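Local atomic coordinates of 4-hydroxybutyrate CoA-transferase (Porphyromonas gingivalis, PDB entry 3D3U), a protein that probably transfers coenzyme A from an acyl-CoA thioester to a carboxylic acid such as acetate. Residues V119-V124 with V151-V156; R10-D15 with L174-E179; G394-R399 with A407-A412. All blocks are in the same frame, centred on the assembly; numbering follows the deposited sequence.

How the contacts relate
Contacts 1 and 2 adjoin in the N-terminal family region, their centres about 8 Å apart, and both belong to one parallel sheet: strand 151-157 pairs with 119-125 on one side and with 176-180 on the other. Val156 N lies 3.0 Å from Ile178 O, a probable backbone hydrogen bond, and Val153 CG1 packs on Ile178 CD1. Contact 2 continues the layer outward to residues 10-15, bringing the start of the chain to the sheet edge. Contact 3 belongs to the C-terminal family region, on the opposite side of the chain's centre; its centre is about 48 Å from that of contact 1 and 56 Å from that of contact 2. All three are structural packing, with no bound ligand among them.

Contact 1 of 3, residues V119-V124 with V151-V156; sequences VAVVQV and VVVAEV
Val121 and Val153 sit at the middle of a parallel strand pair inside a Rossmann-like sheet of order 3-2-1-4-5-6, where 119-124 and 151-156 are the fourth and fifth strands in chain order. Helix 142-148 lies in the connection between them, so the unit is a beta-alpha-beta crossover. The ladder zigzags in the parallel manner: Ala120 N donates to Val151 O at 3.0 Å and Ala120 O accepts from Val153 N at 2.9 Å, then Val122 repeats this with Val153 O and Glu155 N. The last of these runs from Glu155 N to Val122 O at 2.9 Å with an N-H...O angle of 158°.

Val119, Val121 and Val153 share a face with Glu155. Val121 CG2 is 3.8 Å from Val153 CB, the two side chains lying side by side and pointing the same way, while Phe40 of helix 38-46 rests on both. The buried Glu155 carboxylate finds its partners in that helix too: Arg39 NE by a salt bridge and Phe40 N by a hydrogen bond, which probably favours the charged form.

On the opposite face of the sheet, Val122 and Val124 meet Ala154. A chi1 of -56° sets Val122 CG1 anti to the carbonyl carbon and leaves CG2 between the backbone N and the carbonyl carbon, 3.9 Å from Ala154 CB; Val124 CG2 reaches the same methyl at 4.0 Å.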
ATOM      1  N   VAL A 119      -0.816  14.538  18.218  1.00 19.14           N
ATOM      2  CA  VAL A 119      -0.045  15.199  17.168  1.00 17.20           C
ATOM      3  C   VAL A 119       0.143  14.258  15.981  1.00 15.41           C
ATOM      4  O   VAL A 119       0.506  13.124  16.166  1.00 16.54           O
ATOM      5  CB  VAL A 119       1.375  15.740  17.680  1.00 17.99           C
ATOM      6  CG1 VAL A 119       1.832  15.046  18.871  1.00 17.88           C
ATOM      7  CG2 VAL A 119       2.504  15.679  16.589  1.00 13.59           C
ATOM      8  N   ALA A 120      -0.071  14.748  14.779  1.00 12.24           N
ATOM      9  CA  ALA A 120       0.203  14.009  13.583  1.00 10.62           C
ATOM     10  C   ALA A 120       1.480  14.561  12.926  1.00  9.86           C
ATOM     11  O   ALA A 120       1.536  15.721  12.575  1.00  8.76           O
ATOM     12  CB  ALA A 120      -1.040  14.120  12.615  1.00  9.97           C
ATOM     13  N   VAL A 121       2.514  13.757  12.757  1.00 10.09           N
ATOM     14  CA  VAL A 121       3.728  14.257  12.115  1.00 11.02           C
ATOM     15  C   VAL A 121       3.843  13.739  10.695  1.00 12.46           C
ATOM     16  O   VAL A 121       4.075  12.581  10.550  1.00 14.42           O
ATOM     17  CB  VAL A 121       4.988  13.873  12.862  1.00 10.38           C
ATOM     18  CG1 VAL A 121       6.255  14.270  12.087  1.00  9.85           C
ATOM     19  CG2 VAL A 121       4.969  14.603  14.080  1.00  9.47           C
ATOM     20  N   VAL A 122       3.697  14.585   9.669  1.00 12.59           N
ATOM     21  CA  VAL A 122       3.650  14.194   8.288  1.00 12.88           C
ATOM     22  C   VAL A 122       4.681  14.903   7.455  1.00 14.40           C
ATOM     23  O   VAL A 122       5.228  15.963   7.812  1.00 14.88           O
ATOM     24  CB  VAL A 122       2.289  14.531   7.626  1.00 12.79           C
ATOM     25  CG1 VAL A 122       1.125  13.922   8.377  1.00 11.51           C
ATOM     26  CG2 VAL A 122       2.092  16.016   7.494  1.00 15.12           C
ATOM     27  N   GLN A 123       4.909  14.364   6.265  1.00 15.62           N
ATOM     28  CA  GLN A 123       5.867  15.028   5.393  1.00 15.39           C
ATOM     29  C   GLN A 123       5.171  15.576   4.155  1.00 15.45           C
ATOM     30  O   GLN A 123       5.034  14.843   3.282  1.00 18.31           O
ATOM     31  CB  GLN A 123       6.969  14.018   5.004  1.00 13.80           C
ATOM     32  CG  GLN A 123       7.935  14.544   4.014  1.00 13.25           C
ATOM     33  CD  GLN A 123       9.135  13.636   3.835  1.00 16.16           C
ATOM     34  OE1 GLN A 123       9.043  12.420   3.954  1.00 17.38           O
ATOM     35  NE2 GLN A 123      10.256  14.223   3.504  1.00 16.59           N
ATOM     36  N   VAL A 124       4.749  16.811   4.023  1.00 15.40           N
ATOM     37  CA  VAL A 124       4.164  17.209   2.716  1.00 15.56           C
ATOM     38  C   VAL A 124       5.104  17.896   1.793  1.00 16.06           C
ATOM     39  O   VAL A 124       6.300  18.052   2.109  1.00 16.47           O
ATOM     40  CB  VAL A 124       3.081  18.191   2.928  1.00 15.79           C
ATOM     41  CG1 VAL A 124       1.974  17.481   3.693  1.00 17.89           C
ATOM     42  CG2 VAL A 124       3.636  19.391   3.801  1.00 16.01           C
ATOM     43  N   VAL A 151      -2.708  19.009  16.718  1.00 21.29           N
ATOM     44  CA  VAL A 151      -1.421  19.652  16.447  1.00 17.99           C
ATOM     45  C   VAL A 151      -0.866  18.827  15.337  1.00 18.46           C
ATOM     46  O   VAL A 151      -0.751  17.564  15.464  1.00 19.48           O
ATOM     47  CB  VAL A 151      -0.459  19.445  17.611  1.00 17.33           C
ATOM     48  CG1 VAL A 151       0.985  19.844  17.257  1.00 14.93           C
ATOM     49  CG2 VAL A 151      -0.913  20.138  18.796  1.00 13.48           C
ATOM     50  N   VAL A 152      -0.479  19.493  14.266  1.00 16.17           N
ATOM     51  CA  VAL A 152       0.052  18.805  13.092  1.00 13.98           C
ATOM     52  C   VAL A 152       1.459  19.323  12.721  1.00 14.89           C
ATOM     53  O   VAL A 152       1.665  20.513  12.381  1.00 14.57           O
ATOM     54  CB  VAL A 152      -0.899  19.076  11.903  1.00 12.99           C
ATOM     55  CG1 VAL A 152      -0.436  18.363  10.650  1.00 12.19           C
ATOM     56  CG2 VAL A 152      -2.202  18.666  12.276  1.00  9.30           C
ATOM     57  N   VAL A 153       2.443  18.447  12.746  1.00 15.48           N
ATOM     58  CA  VAL A 153       3.783  18.912  12.436  1.00 17.02           C
ATOM     59  C   VAL A 153       4.159  18.502  10.998  1.00 18.29           C
ATOM     60  O   VAL A 153       4.319  17.334  10.736  1.00 19.12           O
ATOM     61  CB  VAL A 153       4.727  18.304  13.411  1.00 16.72           C
ATOM     62  CG1 VAL A 153       6.125  18.812  13.156  1.00 18.64           C
ATOM     63  CG2 VAL A 153       4.287  18.619  14.851  1.00 18.16           C
ATOM     64  N   ALA A 154       4.308  19.419  10.057  1.00 18.91           N
ATOM     65  CA  ALA A 154       4.528  18.967   8.710  1.00 19.52           C
ATOM     66  C   ALA A 154       5.949  19.326   8.271  1.00 20.86           C
ATOM     67  O   ALA A 154       6.318  20.496   8.408  1.00 22.16           O
ATOM     68  CB  ALA A 154       3.604  19.628   7.830  1.00 19.46           C
ATOM     69  N   GLU A 155       6.728  18.385   7.726  1.00 19.73           N
ATOM     70  CA  GLU A 155       8.003  18.747   7.234  1.00 21.58           C
ATOM     71  C   GLU A 155       7.691  19.156   5.863  1.00 19.47           C
ATOM     72  O   GLU A 155       7.175  18.410   5.080  1.00 19.01           O
ATOM     73  CB  GLU A 155       8.925  17.538   7.151  1.00 22.03           C
ATOM     74  CG  GLU A 155       9.404  16.918   8.461  1.00 26.27           C
ATOM     75  CD  GLU A 155      10.266  15.598   8.289  1.00 30.22           C
ATOM     76  OE1 GLU A 155      10.511  14.902   9.358  1.00 42.45           O
ATOM     77  OE2 GLU A 155      10.759  15.219   7.148  1.00 37.34           O
ATOM     78  N   VAL A 156       8.003  20.376   5.526  1.00 21.02           N
ATOM     79  CA  VAL A 156       7.757  20.856   4.148  1.00 21.50           C
ATOM     80  C   VAL A 156       8.904  20.535   3.147  1.00 21.92           C
ATOM     81  O   VAL A 156      10.001  21.088   3.206  1.00 21.03           O
ATOM     82  CB  VAL A 156       7.340  22.322   4.145  1.00 21.55           C
ATOM     83  CG1 VAL A 156       7.255  22.845   2.685  1.00 22.51           C
ATOM     84  CG2 VAL A 156       6.020  22.436   4.905  1.00 16.93           C
TER

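Contact 2 of 3, residues R10-D15 with L174-E179; sequences RVCSAD and LTHIIE
Arg10, Ile177 and Ile178 lose the most surface here, together with Cys12, and each meets the other segment differently. Arg10 spreads its bent chain along the backbone of 174-175: CG lies 3.4 Å from Thr175 O, and NE makes a weak hydrogen bond to Leu174 O at 3.1 Å, with an N-H...O angle of only 130°. The same residue supplies a carbonyl to the second player, Ile177. Ile177 N donates to Arg10 O at 2.9 Å from above the carbonyl plane, and Ile177 O accepts from Cys12 N at 3.0 Å in a straighter bond of 162°. These two bonds straddle Val11 and make a single beta bridge.

Ile178 works through its side chain. Its CG2, anti to the backbone N (chi1 -65° for CG1), packs against Ala14 N at 3.7 Å, with Ala14 CB beside it. Cys12 SG approaches His176 CB at 3.6 Å and lies obliquely to the imidazole. Farther along, Val11 CG2 touches Glu179, whose carboxylate is held by Tyr7 OH and Arg8.

Beyond the bridge, Ser13 caps the helix that follows: Ser13 N donates to Glu16 OE1 while its side chain caps a backbone N in the first helical turn, a capping box. An N-terminal segment thus bridges to strand 176-180, one of the two edge strands of a Rossmann-like parallel sheet in this chain, and then turns into helix 14-21.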
ATOM      1  N   ARG A  10       4.980  30.254  11.471  1.00 27.99           N
ATOM      2  CA  ARG A  10       4.797  28.875  12.019  1.00 25.47           C
ATOM      3  C   ARG A  10       5.979  27.977  11.689  1.00 23.91           C
ATOM      4  O   ARG A  10       6.023  26.803  12.081  1.00 21.35           O
ATOM      5  CB  ARG A  10       3.564  28.240  11.378  1.00 25.21           C
ATOM      6  CG  ARG A  10       2.189  28.350  12.149  1.00 24.12           C
ATOM      7  CD  ARG A  10       1.043  28.781  11.226  1.00 20.79           C
ATOM      8  NE  ARG A  10      -0.264  28.280  11.568  1.00 20.44           N
ATOM      9  CZ  ARG A  10      -1.067  28.832  12.445  1.00 26.06           C
ATOM     10  NH1 ARG A  10      -0.737  29.923  13.163  1.00 31.79           N
ATOM     11  NH2 ARG A  10      -2.223  28.265  12.645  1.00 26.81           N
ATOM     12  N   VAL A  11       6.913  28.509  10.898  1.00 23.51           N
ATOM     13  CA  VAL A  11       8.198  27.793  10.636  1.00 24.18           C
ATOM     14  C   VAL A  11       9.202  27.752  11.856  1.00 24.54           C
ATOM     15  O   VAL A  11       9.378  28.767  12.537  1.00 25.11           O
ATOM     16  CB  VAL A  11       8.860  28.191   9.264  1.00 23.08           C
ATOM     17  CG1 VAL A  11       8.734  29.560   9.077  1.00 22.94           C
ATOM     18  CG2 VAL A  11      10.283  27.860   9.205  1.00 21.30           C
ATOM     19  N   CYS A  12       9.755  26.558  12.158  1.00 23.75           N
ATOM     20  CA  CYS A  12      10.765  26.326  13.186  1.00 23.05           C
ATOM     21  C   CYS A  12      11.712  25.226  12.719  1.00 22.52           C
ATOM     22  O   CYS A  12      11.694  24.823  11.568  1.00 22.55           O
ATOM     23  CB  CYS A  12      10.141  25.992  14.546  1.00 22.22           C
ATOM     24  SG  CYS A  12       8.783  24.796  14.445  1.00 26.12           S
ATOM     25  N   SER A  13      12.577  24.782  13.615  1.00 22.63           N
ATOM     26  CA  SER A  13      13.490  23.697  13.347  1.00 21.87           C
ATOM     27  C   SER A  13      12.741  22.499  13.757  1.00 20.56           C
ATOM     28  O   SER A  13      11.817  22.559  14.544  1.00 19.95           O
ATOM     29  CB  SER A  13      14.747  23.781  14.261  1.00 22.74           C
ATOM     30  OG  SER A  13      14.421  23.534  15.632  1.00 22.51           O
ATOM     31  N   ALA A  14      13.214  21.375  13.292  1.00 19.68           N
ATOM     32  CA  ALA A  14      12.666  20.157  13.743  1.00 18.20           C
ATOM     33  C   ALA A  14      12.692  20.167  15.281  1.00 17.81           C
ATOM     34  O   ALA A  14      11.661  19.860  15.933  1.00 17.26           O
ATOM     35  CB  ALA A  14      13.452  19.035  13.183  1.00 17.48           C
ATOM     36  N   ASP A  15      13.830  20.564  15.849  1.00 17.40           N
ATOM     37  CA  ASP A  15      14.072  20.374  17.301  1.00 17.58           C
ATOM     38  C   ASP A  15      13.132  21.236  18.105  1.00 17.51           C
ATOM     39  O   ASP A  15      12.548  20.796  19.118  1.00 17.85           O
ATOM     40  CB  ASP A  15      15.496  20.736  17.711  1.00 17.43           C
ATOM     41  CG  ASP A  15      16.610  19.751  17.134  1.00 22.38           C
ATOM     42  OD1 ASP A  15      17.003  18.799  17.880  1.00 24.07           O
ATOM     43  OD2 ASP A  15      17.179  19.873  15.985  1.00 24.81           O
ATOM     44  N   LEU A 174      -1.488  23.536   9.656  1.00 21.22           N
ATOM     45  CA  LEU A 174      -0.175  23.156  10.125  1.00 20.49           C
ATOM     46  C   LEU A 174       0.261  24.023  11.293  1.00 21.14           C
ATOM     47  O   LEU A 174       0.214  25.215  11.217  1.00 21.36           O
ATOM     48  CB  LEU A 174       0.820  23.299   8.967  1.00 20.44           C
ATOM     49  CG  LEU A 174       0.922  22.168   7.917  1.00 16.86           C
ATOM     50  CD1 LEU A 174      -0.362  21.573   7.629  1.00 12.70           C
ATOM     51  CD2 LEU A 174       1.586  22.643   6.615  1.00 17.70           C
ATOM     52  N   THR A 175       0.632  23.402  12.393  1.00 22.22           N
ATOM     53  CA  THR A 175       1.035  24.118  13.609  1.00 23.00           C
ATOM     54  C   THR A 175       2.485  24.529  13.584  1.00 23.14           C
ATOM     55  O   THR A 175       2.806  25.609  14.041  1.00 23.72           O
ATOM     56  CB  THR A 175       0.918  23.177  14.795  1.00 22.65           C
ATOM     57  OG1 THR A 175      -0.348  22.552  14.738  1.00 25.26           O
ATOM     58  CG2 THR A 175       0.862  23.905  16.072  1.00 21.90           C
ATOM     59  N   HIS A 176       3.359  23.608  13.171  1.00 23.01           N
ATOM     60  CA  HIS A 176       4.776  23.854  13.087  1.00 23.07           C
ATOM     61  C   HIS A 176       5.212  23.352  11.711  1.00 22.90           C
ATOM     62  O   HIS A 176       4.767  22.260  11.258  1.00 24.29           O
ATOM     63  CB  HIS A 176       5.548  23.139  14.205  1.00 23.81           C
ATOM     64  CG  HIS A 176       4.974  23.332  15.585  1.00 27.13           C
ATOM     65  ND1 HIS A 176       4.074  22.443  16.156  1.00 29.55           N
ATOM     66  CD2 HIS A 176       5.203  24.288  16.520  1.00 30.13           C
ATOM     67  CE1 HIS A 176       3.747  22.865  17.363  1.00 30.17           C
ATOM     68  NE2 HIS A 176       4.423  23.977  17.617  1.00 30.24           N
ATOM     69  N   ILE A 177       6.028  24.153  11.015  1.00 20.90           N
ATOM     70  CA  ILE A 177       6.467  23.759   9.690  1.00 18.66           C
ATOM     71  C   ILE A 177       7.942  23.693   9.762  1.00 18.39           C
ATOM     72  O   ILE A 177       8.571  24.623  10.228  1.00 18.22           O
ATOM     73  CB  ILE A 177       6.073  24.846   8.644  1.00 19.00           C
ATOM     74  CG1 ILE A 177       4.596  24.831   8.396  1.00 11.91           C
ATOM     75  CG2 ILE A 177       6.830  24.691   7.266  1.00 18.55           C
ATOM     76  CD1 ILE A 177       4.269  26.070   7.817  1.00  9.72           C
ATOM     77  N   ILE A 178       8.492  22.621   9.253  1.00 17.81           N
ATOM     78  CA  ILE A 178       9.907  22.413   9.302  1.00 18.74           C
ATOM     79  C   ILE A 178      10.325  22.381   7.851  1.00 21.69           C
ATOM     80  O   ILE A 178      10.324  21.316   7.233  1.00 22.13           O
ATOM     81  CB  ILE A 178      10.163  21.094   9.934  1.00 16.83           C
ATOM     82  CG1 ILE A 178       9.683  21.168  11.358  1.00 17.27           C
ATOM     83  CG2 ILE A 178      11.584  20.816  10.011  1.00 14.64           C
ATOM     84  CD1 ILE A 178       9.251  19.840  11.968  1.00 14.06           C
ATOM     85  N   GLU A 179      10.649  23.544   7.270  1.00 24.72           N
ATOM     86  CA  GLU A 179      11.028  23.523   5.841  1.00 26.88           C
ATOM     87  C   GLU A 179      12.250  22.699   5.622  1.00 27.60           C
ATOM     88  O   GLU A 179      13.255  22.969   6.213  1.00 29.85           O
ATOM     89  CB  GLU A 179      11.230  24.872   5.140  1.00 25.33           C
ATOM     90  CG  GLU A 179      11.346  26.102   5.933  1.00 28.80           C
ATOM     91  CD  GLU A 179      10.730  27.205   5.104  1.00 35.59           C
ATOM     92  OE1 GLU A 179      10.726  28.387   5.516  1.00 38.57           O
ATOM     93  OE2 GLU A 179      10.255  26.870   3.998  1.00 34.98           O
TER

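Contact 3 of 3, residues G394-R399 with A407-A412; sequences GVARLR and AEALTA
Ala396 directs its methyl toward the helix, and this is the closest part of the contact. Its CB comes to 3.7 Å from Ala409 O and 4.4 Å from Ala409 CB, two alanines facing each other where the strand and helix axes come within 7.4 Å. The same methyl also meets Leu410 CD1 at 4.4 Å. Beside it, the end of the Leu398 side chain comes near the helix, with CG anti to the carbonyl carbon (chi1 -60°); its CD2 touches Leu410 CD2 at 4.1 Å, the two side chains crossing at about a right angle. Both leucines also rest on Val389 and Met316, which completes a buried apolar cluster. No hydrogen bond joins the segments, and the surfaces are held by packing alone.

Strand 394-397 is the antiparallel end strand of the mixed sheet in the C-terminal family region. It forms a hairpin with 388-391, Ala396 bonding to Val389 through the backbone, and helix 403-413 then packs alongside it, the short segments running antiparallel at 172°.

The other side of the strand is far looser. Val395 and Arg397 direct their CB atoms away from the helix, and their side chains lie against Tyr388. Arg397 and Arg399 are exposed, and each touches a crystal neighbour, so their observed poses may owe something to the lattice. On the helix, Ala412 is exposed, while Ala407 and Thr411, both buried, pack on helix 418-427 instead of the strand, meeting Ile426 and Leu422 respectively. Thr411 is held by two bonds to Ala407 O: its OG1 donates to that oxygen at 3.1 Å and its N at 3.2 Å, the two arriving from opposite faces of the carbonyl plane.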
ATOM      1  N   GLY A 394       0.650 -23.087 -13.146  1.00 17.86           N
ATOM      2  CA  GLY A 394      -0.609 -22.885 -13.873  1.00 18.21           C
ATOM      3  C   GLY A 394      -1.713 -22.417 -13.008  1.00 18.62           C
ATOM      4  O   GLY A 394      -1.443 -21.947 -11.885  1.00 18.68           O
ATOM      5  N   VAL A 395      -2.941 -22.560 -13.523  1.00 18.99           N
ATOM      6  CA  VAL A 395      -4.127 -21.880 -12.976  1.00 18.99           C
ATOM      7  C   VAL A 395      -5.020 -22.835 -12.225  1.00 19.60           C
ATOM      8  O   VAL A 395      -4.966 -23.980 -12.481  1.00 19.24           O
ATOM      9  CB  VAL A 395      -4.898 -21.206 -14.067  1.00 18.55           C
ATOM     10  CG1 VAL A 395      -6.060 -20.459 -13.485  1.00 19.74           C
ATOM     11  CG2 VAL A 395      -4.004 -20.159 -14.794  1.00 20.55           C
ATOM     12  N   ALA A 396      -5.784 -22.374 -11.227  1.00 22.04           N
ATOM     13  CA  ALA A 396      -6.814 -23.190 -10.548  1.00 23.54           C
ATOM     14  C   ALA A 396      -8.021 -22.361 -10.306  1.00 24.09           C
ATOM     15  O   ALA A 396      -7.893 -21.376  -9.637  1.00 24.02           O
ATOM     16  CB  ALA A 396      -6.320 -23.722  -9.221  1.00 23.30           C
ATOM     17  N   ARG A 397      -9.168 -22.784 -10.834  1.00 26.32           N
ATOM     18  CA  ARG A 397     -10.431 -22.116 -10.606  1.00 28.32           C
ATOM     19  C   ARG A 397     -11.054 -22.622  -9.352  1.00 29.36           C
ATOM     20  O   ARG A 397     -11.241 -23.839  -9.176  1.00 29.03           O
ATOM     21  CB  ARG A 397     -11.429 -22.306 -11.736  1.00 28.16           C
ATOM     22  CG  ARG A 397     -12.935 -21.765 -11.490  1.00 29.19           C
ATOM     23  CD  ARG A 397     -13.841 -21.830 -12.792  1.00 31.63           C
ATOM     24  NE  ARG A 397     -12.951 -21.474 -13.916  1.00 43.84           N
ATOM     25  CZ  ARG A 397     -12.153 -22.342 -14.577  1.00 45.49           C
ATOM     26  NH1 ARG A 397     -11.304 -21.916 -15.538  1.00 44.59           N
ATOM     27  NH2 ARG A 397     -12.226 -23.650 -14.282  1.00 47.92           N
ATOM     28  N   LEU A 398     -11.402 -21.635  -8.509  1.00 31.26           N
ATOM     29  CA  LEU A 398     -12.108 -21.829  -7.238  1.00 32.69           C
ATOM     30  C   LEU A 398     -13.598 -21.379  -7.191  1.00 33.83           C
ATOM     31  O   LEU A 398     -14.460 -22.221  -6.778  1.00 33.83           O
ATOM     32  CB  LEU A 398     -11.314 -21.266  -6.058  1.00 32.57           C
ATOM     33  CG  LEU A 398      -9.909 -21.836  -5.787  1.00 32.74           C
ATOM     34  CD1 LEU A 398      -9.439 -21.636  -4.325  1.00 27.61           C
ATOM     35  CD2 LEU A 398      -9.748 -23.303  -6.186  1.00 32.34           C
ATOM     36  N   ARG A 399     -13.931 -20.125  -7.594  1.00 34.19           N
ATOM     37  CA  ARG A 399     -15.373 -19.812  -7.631  1.00 34.75           C
ATOM     38  C   ARG A 399     -16.084 -21.000  -8.339  1.00 35.07           C
ATOM     39  O   ARG A 399     -15.716 -21.384  -9.491  1.00 35.16           O
ATOM     40  CB  ARG A 399     -15.797 -18.423  -8.205  1.00 35.09           C
ATOM     41  CG  ARG A 399     -17.243 -17.906  -7.681  1.00 34.48           C
ATOM     42  CD  ARG A 399     -18.585 -18.912  -7.911  1.00 38.68           C
ATOM     43  NE  ARG A 399     -19.859 -18.143  -7.901  1.00 37.96           N
ATOM     44  CZ  ARG A 399     -20.592 -17.796  -8.969  1.00 34.14           C
ATOM     45  NH1 ARG A 399     -20.261 -18.247 -10.199  1.00 25.71           N
ATOM     46  NH2 ARG A 399     -21.643 -16.971  -8.759  1.00 27.67           N
ATOM     47  N   ALA A 407      -9.471 -28.877  -3.898  1.00 25.62           N
ATOM     48  CA  ALA A 407      -8.410 -29.765  -3.455  1.00 25.37           C
ATOM     49  C   ALA A 407      -7.396 -30.101  -4.577  1.00 25.98           C
ATOM     50  O   ALA A 407      -6.142 -29.821  -4.482  1.00 25.55           O
ATOM     51  CB  ALA A 407      -9.032 -31.051  -2.941  1.00 24.95           C
ATOM     52  N   GLU A 408      -7.939 -30.715  -5.635  1.00 25.23           N
ATOM     53  CA  GLU A 408      -7.071 -31.296  -6.595  1.00 24.35           C
ATOM     54  C   GLU A 408      -6.748 -30.342  -7.792  1.00 22.65           C
ATOM     55  O   GLU A 408      -5.779 -30.547  -8.510  1.00 22.54           O
ATOM     56  CB  GLU A 408      -7.443 -32.789  -6.814  1.00 24.61           C
ATOM     57  CG  GLU A 408      -8.078 -33.214  -8.096  1.00 30.18           C
ATOM     58  CD  GLU A 408      -9.335 -32.421  -8.392  1.00 38.77           C
ATOM     59  OE1 GLU A 408     -10.383 -33.055  -8.757  1.00 44.34           O
ATOM     60  OE2 GLU A 408      -9.282 -31.170  -8.265  1.00 39.21           O
ATOM     61  N   ALA A 409      -7.474 -29.242  -7.922  1.00 19.93           N
ATOM     62  CA  ALA A 409      -7.264 -28.444  -9.064  1.00 19.12           C
ATOM     63  C   ALA A 409      -6.035 -27.673  -8.655  1.00 20.33           C
ATOM     64  O   ALA A 409      -5.209 -27.210  -9.497  1.00 22.08           O
ATOM     65  CB  ALA A 409      -8.419 -27.537  -9.270  1.00 18.12           C
ATOM     66  N   LEU A 410      -5.920 -27.492  -7.339  1.00 20.24           N
ATOM     67  CA  LEU A 410      -4.783 -26.793  -6.718  1.00 18.27           C
ATOM     68  C   LEU A 410      -3.568 -27.695  -6.842  1.00 17.01           C
ATOM     69  O   LEU A 410      -2.494 -27.250  -7.288  1.00 16.88           O
ATOM     70  CB  LEU A 410      -5.010 -26.655  -5.227  1.00 18.40           C
ATOM     71  CG  LEU A 410      -5.119 -25.331  -4.513  1.00 19.72           C
ATOM     72  CD1 LEU A 410      -4.418 -24.264  -5.324  1.00 20.05           C
ATOM     73  CD2 LEU A 410      -6.576 -24.969  -4.282  1.00 21.26           C
ATOM     74  N   THR A 411      -3.747 -28.954  -6.417  1.00 14.11           N
ATOM     75  CA  THR A 411      -2.654 -29.913  -6.386  1.00 12.87           C
ATOM     76  C   THR A 411      -1.968 -29.980  -7.754  1.00 12.97           C
ATOM     77  O   THR A 411      -0.778 -30.194  -7.858  1.00 12.63           O
ATOM     78  CB  THR A 411      -3.195 -31.307  -6.031  1.00 13.04           C
ATOM     79  OG1 THR A 411      -3.494 -31.349  -4.640  1.00 10.19           O
ATOM     80  CG2 THR A 411      -2.153 -32.412  -6.283  1.00  9.06           C
ATOM     81  N   ALA A 412      -2.779 -29.818  -8.795  1.00 12.09           N
ATOM     82  CA  ALA A 412      -2.306 -29.778 -10.134  1.00 10.14           C
ATOM     83  C   ALA A 412      -1.358 -28.599 -10.312  1.00  9.10           C
ATOM     84  O   ALA A 412      -0.456 -28.751 -11.069  1.00 10.76           O
ATOM     85  CB  ALA A 412      -3.488 -29.816 -11.219  1.00  8.76           C
TER